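Local coordinates for putative exported protein (Bacteroides fragilis NCTC 9343, PDB 3IEE) that is of unknown function but folds as a mostly helical, strand-free, putatively exported protein, probably a lipoprotein, with a DUF3829-like C-terminal domain, at residues Lys177-Leu188 and Ile200-Leu211. Residues are numbered along the deposited sequence; the frame is centred on the assembly and turned at random.
Sequences KMSSTMQSILNL and IDLKVAELTKQL. With EDO (1,2-ethanediol), chain H.
T181 OG1 donates to Q210 OE1 at 2.6 Å, a short bond in the carbonyl plane on a lone pair, with a C=O...donor angle of 112°. The two side chains come from opposite directions: Q210 reaches over extended beyond CG, while T181 holds OG1 beside its own backbone N (chi1 -48°) and sends CG2 onto K203 O and L207 CB. K177 crosses the amide at about a right angle, its CE 3.7 Å from Q210 NE2, and M178 slides past the aliphatic part of Q210, CG to CB 3.6 Å.

Beside this polar flank the packing is apolar. L207 is a knob in the hole formed by M178, T181, M182 and I185, its CD1 meeting M178 CG and its CD2 lying 3.6 Å from M182 CG. The SE of selenomethionine M178 rests against the backbone of L211. I185 crosses K203 at a slant, CG1 3.6 Å from K203 CB, and pushes CD1 toward L207 and V204, and L188 closes the end against I200. F240, V244 and L234 of helix 224-247 cover parts of this layer.

K203 does two jobs. Its methylenes pack on I185 and L188, and bends at chi2 and chi3 carry CE past S184 OG, which itself bonds Q145, so that NZ forms a salt bridge with E206 OE1 at 3.0 Å, one turn along its own helix.

The segments 177-188 and 200-211 run antiparallel, at 166°, with axes approaching to 9.7 Å, as two helices of a hairpin (169-189 and 197-215) in the C-terminal bundle. Its chemistry is split: carbon and selenium fill the seam toward helix 224-247, while T181 OG1 paired with Q210 OE1, and K203 NZ with E206 OE1, place these polar ends at its border.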
ATOM      1  N   LYS A 177       3.076  11.496   6.722  1.00 14.21           N
ATOM      2  CA  LYS A 177       2.025  11.647   5.715  1.00 13.29           C
ATOM      3  C   LYS A 177       2.589  11.356   4.331  1.00 13.31           C
ATOM      4  O   LYS A 177       2.049  10.553   3.553  1.00 13.66           O
ATOM      5  CB  LYS A 177       1.416  13.039   5.751  1.00 14.01           C
ATOM      6  CG  LYS A 177       0.292  13.216   4.754  1.00 13.55           C
ATOM      7  CD  LYS A 177      -0.885  12.348   5.077  1.00 21.01           C
ATOM      8  CE  LYS A 177      -2.121  12.718   4.233  1.00 27.47           C
ATOM      9  NZ  LYS A 177      -2.786  13.921   4.825  1.00 39.85           N
HETATM   10  N   MSE A 178       3.702  12.002   3.994  1.00 12.81           N
HETATM   11  CA  MSE A 178       4.292  11.798   2.673  1.00 14.22           C
HETATM   12  C   MSE A 178       4.834  10.393   2.450  1.00 13.35           C
HETATM   13  O   MSE A 178       4.776   9.845   1.343  1.00 12.92           O
HETATM   14  CB  MSE A 178       5.366  12.824   2.462  1.00 12.25           C
HETATM   15  CG  MSE A 178       4.722  14.191   2.283  1.00 15.78           C
HETATM   16 SE   MSE A 178       6.006  15.574   1.663  0.75 17.63          SE
HETATM   17  CE  MSE A 178       6.608  16.065   3.316  1.00 18.95           C
ATOM     18  N   SER A 179       5.347   9.785   3.498  0.50 14.26           N
ATOM     19  CA  SER A 179       5.812   8.394   3.374  0.50 13.24           C
ATOM     20  C   SER A 179       4.624   7.470   3.020  0.50 13.13           C
ATOM     21  O   SER A 179       4.738   6.555   2.188  0.50 12.33           O
ATOM     22  CB  SER A 179       6.482   7.969   4.668  0.50 13.76           C
ATOM     23  OG  SER A 179       7.686   8.695   4.870  0.50 12.48           O
ATOM     24  N   SER A 180       3.475   7.705   3.643  1.00 14.21           N
ATOM     25  CA  SER A 180       2.248   6.934   3.297  1.00 14.26           C
ATOM     26  C   SER A 180       1.819   7.166   1.840  1.00 13.75           C
ATOM     27  O   SER A 180       1.449   6.240   1.126  1.00 12.57           O
ATOM     28  CB  SER A 180       1.082   7.278   4.230  1.00 15.48           C
ATOM     29  OG  SER A 180       1.389   6.857   5.562  1.00 19.31           O
ATOM     30  N   THR A 181       1.892   8.410   1.384  1.00 13.48           N
ATOM     31  CA  THR A 181       1.494   8.733   0.041  1.00 13.14           C
ATOM     32  C   THR A 181       2.438   8.064  -0.949  1.00 10.93           C
ATOM     33  O   THR A 181       1.974   7.528  -1.987  1.00 12.49           O
ATOM     34  CB  THR A 181       1.413  10.275  -0.219  1.00 13.04           C
ATOM     35  OG1 THR A 181       0.677  10.936   0.835  1.00 13.28           O
ATOM     36  CG2 THR A 181       0.696  10.568  -1.540  1.00 16.03           C
HETATM   37  N   MSE A 182       3.758   8.117  -0.707  1.00 12.09           N
HETATM   38  CA  MSE A 182       4.725   7.420  -1.581  1.00 12.88           C
HETATM   39  C   MSE A 182       4.443   5.916  -1.655  1.00 13.33           C
HETATM   40  O   MSE A 182       4.474   5.325  -2.745  1.00 13.15           O
HETATM   41  CB  MSE A 182       6.160   7.697  -1.169  1.00 13.21           C
HETATM   42  CG  MSE A 182       6.567   9.160  -1.481  1.00 14.28           C
HETATM   43 SE   MSE A 182       8.482   9.435  -1.183  0.75 14.41          SE
HETATM   44  CE  MSE A 182       8.455   9.544   0.769  1.00 14.28           C
ATOM     45  N   GLN A 183       4.137   5.310  -0.516  0.62 13.09           N
ATOM     46  CA  GLN A 183       3.844   3.865  -0.504  0.62 15.42           C
ATOM     47  C   GLN A 183       2.569   3.560  -1.287  0.62 16.11           C
ATOM     48  O   GLN A 183       2.463   2.529  -1.960  0.62 15.82           O
ATOM     49  CB  GLN A 183       3.774   3.347   0.943  0.62 17.82           C
ATOM     50  CG  GLN A 183       3.674   1.850   1.056  0.62 17.57           C
ATOM     51  CD  GLN A 183       4.897   1.149   0.494  0.62 20.77           C
ATOM     52  OE1 GLN A 183       5.988   1.305   1.031  0.62 26.11           O
ATOM     53  NE2 GLN A 183       4.734   0.396  -0.604  0.62 15.44           N
ATOM     54  N   SER A 184       1.592   4.448  -1.188  1.00 14.32           N
ATOM     55  CA  SER A 184       0.344   4.284  -1.940  1.00 12.15           C
ATOM     56  C   SER A 184       0.618   4.324  -3.455  1.00 14.42           C
ATOM     57  O   SER A 184       0.038   3.577  -4.275  1.00 13.18           O
ATOM     58  CB  SER A 184      -0.650   5.380  -1.563  1.00 16.10           C
ATOM     59  OG  SER A 184      -1.869   5.058  -2.147  1.00 18.97           O
ATOM     60  N   ILE A 185       1.508   5.245  -3.847  1.00 11.05           N
ATOM     61  CA  ILE A 185       1.874   5.365  -5.256  1.00 11.98           C
ATOM     62  C   ILE A 185       2.607   4.103  -5.726  1.00 11.04           C
ATOM     63  O   ILE A 185       2.329   3.546  -6.827  1.00 12.34           O
ATOM     64  CB  ILE A 185       2.764   6.620  -5.497  1.00 12.39           C
ATOM     65  CG1 ILE A 185       1.910   7.907  -5.316  1.00 12.75           C
ATOM     66  CG2 ILE A 185       3.510   6.498  -6.867  1.00 12.80           C
ATOM     67  CD1 ILE A 185       2.683   9.228  -5.141  1.00 14.31           C
ATOM     68  N   LEU A 186       3.540   3.618  -4.906  1.00 13.59           N
ATOM     69  CA  LEU A 186       4.244   2.336  -5.210  1.00 13.14           C
ATOM     70  C   LEU A 186       3.257   1.168  -5.409  1.00 11.17           C
ATOM     71  O   LEU A 186       3.356   0.400  -6.389  1.00 11.24           O
ATOM     72  CB  LEU A 186       5.253   1.991  -4.122  1.00 15.84           C
ATOM     73  CG  LEU A 186       6.479   2.921  -4.027  1.00 13.91           C
ATOM     74  CD1 LEU A 186       7.273   2.564  -2.785  1.00 18.91           C
ATOM     75  CD2 LEU A 186       7.315   2.880  -5.286  1.00 14.42           C
ATOM     76  N   ASN A 187       2.320   1.048  -4.493  1.00 14.27           N
ATOM     77  CA  ASN A 187       1.310  -0.031  -4.546  1.00 14.36           C
ATOM     78  C   ASN A 187       0.421   0.035  -5.790  1.00 14.63           C
ATOM     79  O   ASN A 187       0.023  -1.013  -6.347  1.00 16.23           O
ATOM     80  CB  ASN A 187       0.427  -0.072  -3.265  1.00 15.72           C
ATOM     81  CG  ASN A 187       1.229  -0.343  -1.989  1.00 16.10           C
ATOM     82  OD1 ASN A 187       2.369  -0.796  -2.031  1.00 18.05           O
ATOM     83  ND2 ASN A 187       0.631  -0.009  -0.856  1.00 16.21           N
ATOM     84  N   LEU A 188       0.084   1.252  -6.252  0.50 13.99           N
ATOM     85  CA  LEU A 188      -0.635   1.412  -7.538  0.50 10.94           C
ATOM     86  C   LEU A 188       0.254   1.070  -8.709  0.50 11.04           C
ATOM     87  O   LEU A 188      -0.165   0.369  -9.645  0.50 12.51           O
ATOM     88  CB  LEU A 188      -1.194   2.836  -7.743  0.50 11.44           C
ATOM     89  CG  LEU A 188      -2.337   3.364  -6.872  0.50  6.05           C
ATOM     90  CD1 LEU A 188      -2.331   4.921  -6.864  0.50 12.99           C
ATOM     91  CD2 LEU A 188      -3.716   2.811  -7.278  0.50  9.89           C
ATOM     92  N   ILE A 200      -2.532   7.131 -10.395  1.00 10.57           N
ATOM     93  CA  ILE A 200      -1.131   7.452 -10.025  1.00 11.94           C
ATOM     94  C   ILE A 200      -0.924   8.973 -10.132  1.00 13.34           C
ATOM     95  O   ILE A 200      -0.385   9.611  -9.225  1.00 12.54           O
ATOM     96  CB  ILE A 200      -0.143   6.728 -10.908  1.00 10.86           C
ATOM     97  CG1 ILE A 200      -0.206   5.225 -10.636  1.00 13.55           C
ATOM     98  CG2 ILE A 200       1.332   7.302 -10.690  1.00 12.39           C
ATOM     99  CD1 ILE A 200       0.453   4.389 -11.693  1.00 14.52           C
ATOM    100  N   ASP A 201      -1.429   9.577 -11.208  1.00 12.14           N
ATOM    101  CA  ASP A 201      -1.237  11.029 -11.370  1.00 12.11           C
ATOM    102  C   ASP A 201      -1.922  11.827 -10.251  1.00 14.26           C
ATOM    103  O   ASP A 201      -1.391  12.855  -9.786  1.00 14.26           O
ATOM    104  CB  ASP A 201      -1.725  11.480 -12.732  1.00 10.94           C
ATOM    105  CG  ASP A 201      -1.008  10.801 -13.878  1.00 10.11           C
ATOM    106  OD1 ASP A 201       0.103  10.278 -13.704  1.00 14.56           O
ATOM    107  OD2 ASP A 201      -1.550  10.827 -15.007  1.00 16.58           O
ATOM    108  N   LEU A 202      -3.092  11.363  -9.826  1.00 13.94           N
ATOM    109  CA  LEU A 202      -3.855  12.008  -8.775  1.00 15.44           C
ATOM    110  C   LEU A 202      -3.061  11.947  -7.475  1.00 14.09           C
ATOM    111  O   LEU A 202      -2.929  12.950  -6.739  1.00 12.77           O
ATOM    112  CB  LEU A 202      -5.186  11.270  -8.593  1.00 15.29           C
ATOM    113  CG  LEU A 202      -6.226  11.939  -7.709  1.00 24.23           C
ATOM    114  CD1 LEU A 202      -6.568  13.363  -8.181  1.00 27.68           C
ATOM    115  CD2 LEU A 202      -7.473  11.052  -7.720  1.00 20.80           C
ATOM    116  N   LYS A 203      -2.502  10.781  -7.181  1.00 12.03           N
ATOM    117  CA  LYS A 203      -1.733  10.632  -5.953  1.00 13.32           C
ATOM    118  C   LYS A 203      -0.410  11.432  -5.990  1.00 11.68           C
ATOM    119  O   LYS A 203       0.031  11.936  -4.953  1.00 13.78           O
ATOM    120  CB  LYS A 203      -1.446   9.166  -5.637  1.00 15.47           C
ATOM    121  CG  LYS A 203      -2.690   8.338  -5.338  1.00 18.38           C
ATOM    122  CD  LYS A 203      -3.429   8.776  -4.089  1.00 26.50           C
ATOM    123  CE  LYS A 203      -2.826   8.189  -2.803  1.00 32.71           C
ATOM    124  NZ  LYS A 203      -3.647   8.526  -1.592  1.00 29.59           N
ATOM    125  N   VAL A 204       0.210  11.545  -7.164  1.00 13.05           N
ATOM    126  CA  VAL A 204       1.392  12.409  -7.339  1.00 12.73           C
ATOM    127  C   VAL A 204       1.029  13.865  -7.098  1.00 12.85           C
ATOM    128  O   VAL A 204       1.785  14.642  -6.445  1.00 13.72           O
ATOM    129  CB  VAL A 204       2.042  12.221  -8.711  1.00 15.74           C
ATOM    130  CG1 VAL A 204       3.082  13.329  -8.939  1.00 13.53           C
ATOM    131  CG2 VAL A 204       2.627  10.803  -8.825  1.00 11.30           C
ATOM    132  N   ALA A 205      -0.175  14.258  -7.517  1.00 12.54           N
ATOM    133  CA  ALA A 205      -0.639  15.617  -7.254  1.00 13.96           C
ATOM    134  C   ALA A 205      -0.885  15.824  -5.757  1.00 13.63           C
ATOM    135  O   ALA A 205      -0.602  16.894  -5.224  1.00 15.52           O
ATOM    136  CB  ALA A 205      -1.943  15.909  -8.094  1.00 14.33           C
ATOM    137  N   GLU A 206      -1.374  14.805  -5.047  1.00 13.69           N
ATOM    138  CA  GLU A 206      -1.526  14.898  -3.573  1.00 15.58           C
ATOM    139  C   GLU A 206      -0.167  15.034  -2.923  1.00 13.78           C
ATOM    140  O   GLU A 206       0.026  15.863  -2.008  1.00 14.72           O
ATOM    141  CB  GLU A 206      -2.199  13.670  -2.989  1.00 16.61           C
ATOM    142  CG  GLU A 206      -3.661  13.535  -3.340  1.00 25.83           C
ATOM    143  CD  GLU A 206      -4.266  12.223  -2.836  1.00 27.01           C
ATOM    144  OE1 GLU A 206      -3.643  11.519  -1.974  1.00 29.77           O
ATOM    145  OE2 GLU A 206      -5.378  11.900  -3.343  1.00 38.41           O
ATOM    146  N   LEU A 207       0.763  14.194  -3.364  1.00 13.51           N
ATOM    147  CA  LEU A 207       2.123  14.239  -2.826  1.00 12.19           C
ATOM    148  C   LEU A 207       2.731  15.626  -3.035  1.00 11.83           C
ATOM    149  O   LEU A 207       3.403  16.183  -2.154  1.00 12.29           O
ATOM    150  CB  LEU A 207       2.965  13.127  -3.418  1.00 13.02           C
ATOM    151  CG  LEU A 207       4.383  12.982  -2.815  1.00 12.36           C
ATOM    152  CD1 LEU A 207       4.418  12.861  -1.289  1.00 12.20           C
ATOM    153  CD2 LEU A 207       5.078  11.802  -3.492  1.00 13.93           C
ATOM    154  N   THR A 208       2.519  16.167  -4.226  1.00 10.54           N
ATOM    155  CA  THR A 208       3.017  17.516  -4.532  1.00 12.48           C
ATOM    156  C   THR A 208       2.431  18.592  -3.583  1.00 10.92           C
ATOM    157  O   THR A 208       3.165  19.423  -3.078  1.00 12.03           O
ATOM    158  CB  THR A 208       2.768  17.848  -5.988  1.00 13.23           C
ATOM    159  OG1 THR A 208       3.487  16.923  -6.831  1.00 13.89           O
ATOM    160  CG2 THR A 208       3.204  19.294  -6.298  1.00 15.74           C
ATOM    161  N   LYS A 209       1.106  18.548  -3.344  1.00 13.40           N
ATOM    162  CA  LYS A 209       0.481  19.430  -2.375  1.00 13.97           C
ATOM    163  C   LYS A 209       1.078  19.258  -0.985  1.00 12.29           C
ATOM    164  O   LYS A 209       1.321  20.259  -0.287  1.00 10.82           O
ATOM    165  CB  LYS A 209      -1.030  19.195  -2.301  1.00 17.40           C
ATOM    166  CG  LYS A 209      -1.771  19.679  -3.509  1.00 25.88           C
ATOM    167  CD  LYS A 209      -3.264  19.204  -3.471  1.00 28.67           C
ATOM    168  CE  LYS A 209      -3.791  18.689  -4.873  1.00 40.58           C
ATOM    169  NZ  LYS A 209      -4.405  17.258  -4.877  1.00 35.65           N
ATOM    170  N   GLN A 210       1.321  18.002  -0.564  1.00 10.51           N
ATOM    171  CA  GLN A 210       1.954  17.757   0.732  1.00 10.06           C
ATOM    172  C   GLN A 210       3.356  18.384   0.774  1.00 10.89           C
ATOM    173  O   GLN A 210       3.790  18.996   1.772  1.00 11.08           O
ATOM    174  CB  GLN A 210       1.989  16.234   1.027  1.00 10.82           C
ATOM    175  CG  GLN A 210       0.571  15.690   1.232  1.00 11.14           C
ATOM    176  CD  GLN A 210       0.425  14.226   1.068  1.00 13.15           C
ATOM    177  OE1 GLN A 210       1.396  13.473   0.969  1.00 14.52           O
ATOM    178  NE2 GLN A 210      -0.836  13.806   0.979  1.00 16.28           N
ATOM    179  N   LEU A 211       4.107  18.206  -0.310  1.00 10.77           N
ATOM    180  CA  LEU A 211       5.472  18.737  -0.368  1.00 11.61           C
ATOM    181  C   LEU A 211       5.458  20.276  -0.324  1.00 10.95           C
ATOM    182  O   LEU A 211       6.235  20.865   0.414  1.00 11.00           O
ATOM    183  CB  LEU A 211       6.217  18.222  -1.589  1.00  9.68           C
ATOM    184  CG  LEU A 211       7.626  18.731  -1.793  1.00 12.20           C
ATOM    185  CD1 LEU A 211       8.475  18.476  -0.561  1.00 12.35           C
ATOM    186  CD2 LEU A 211       8.244  18.069  -3.058  1.00 10.29           C
TER
HETATM  187  C1  EDO H 307       0.384   2.734   2.787  1.00 36.56           C
HETATM  188  O1  EDO H 307      -0.150   3.709   1.861  1.00 26.90           O
HETATM  189  C2  EDO H 307       1.195   3.371   3.920  1.00 36.64           C
HETATM  190  O2  EDO H 307       0.333   4.052   4.873  1.00 40.61           O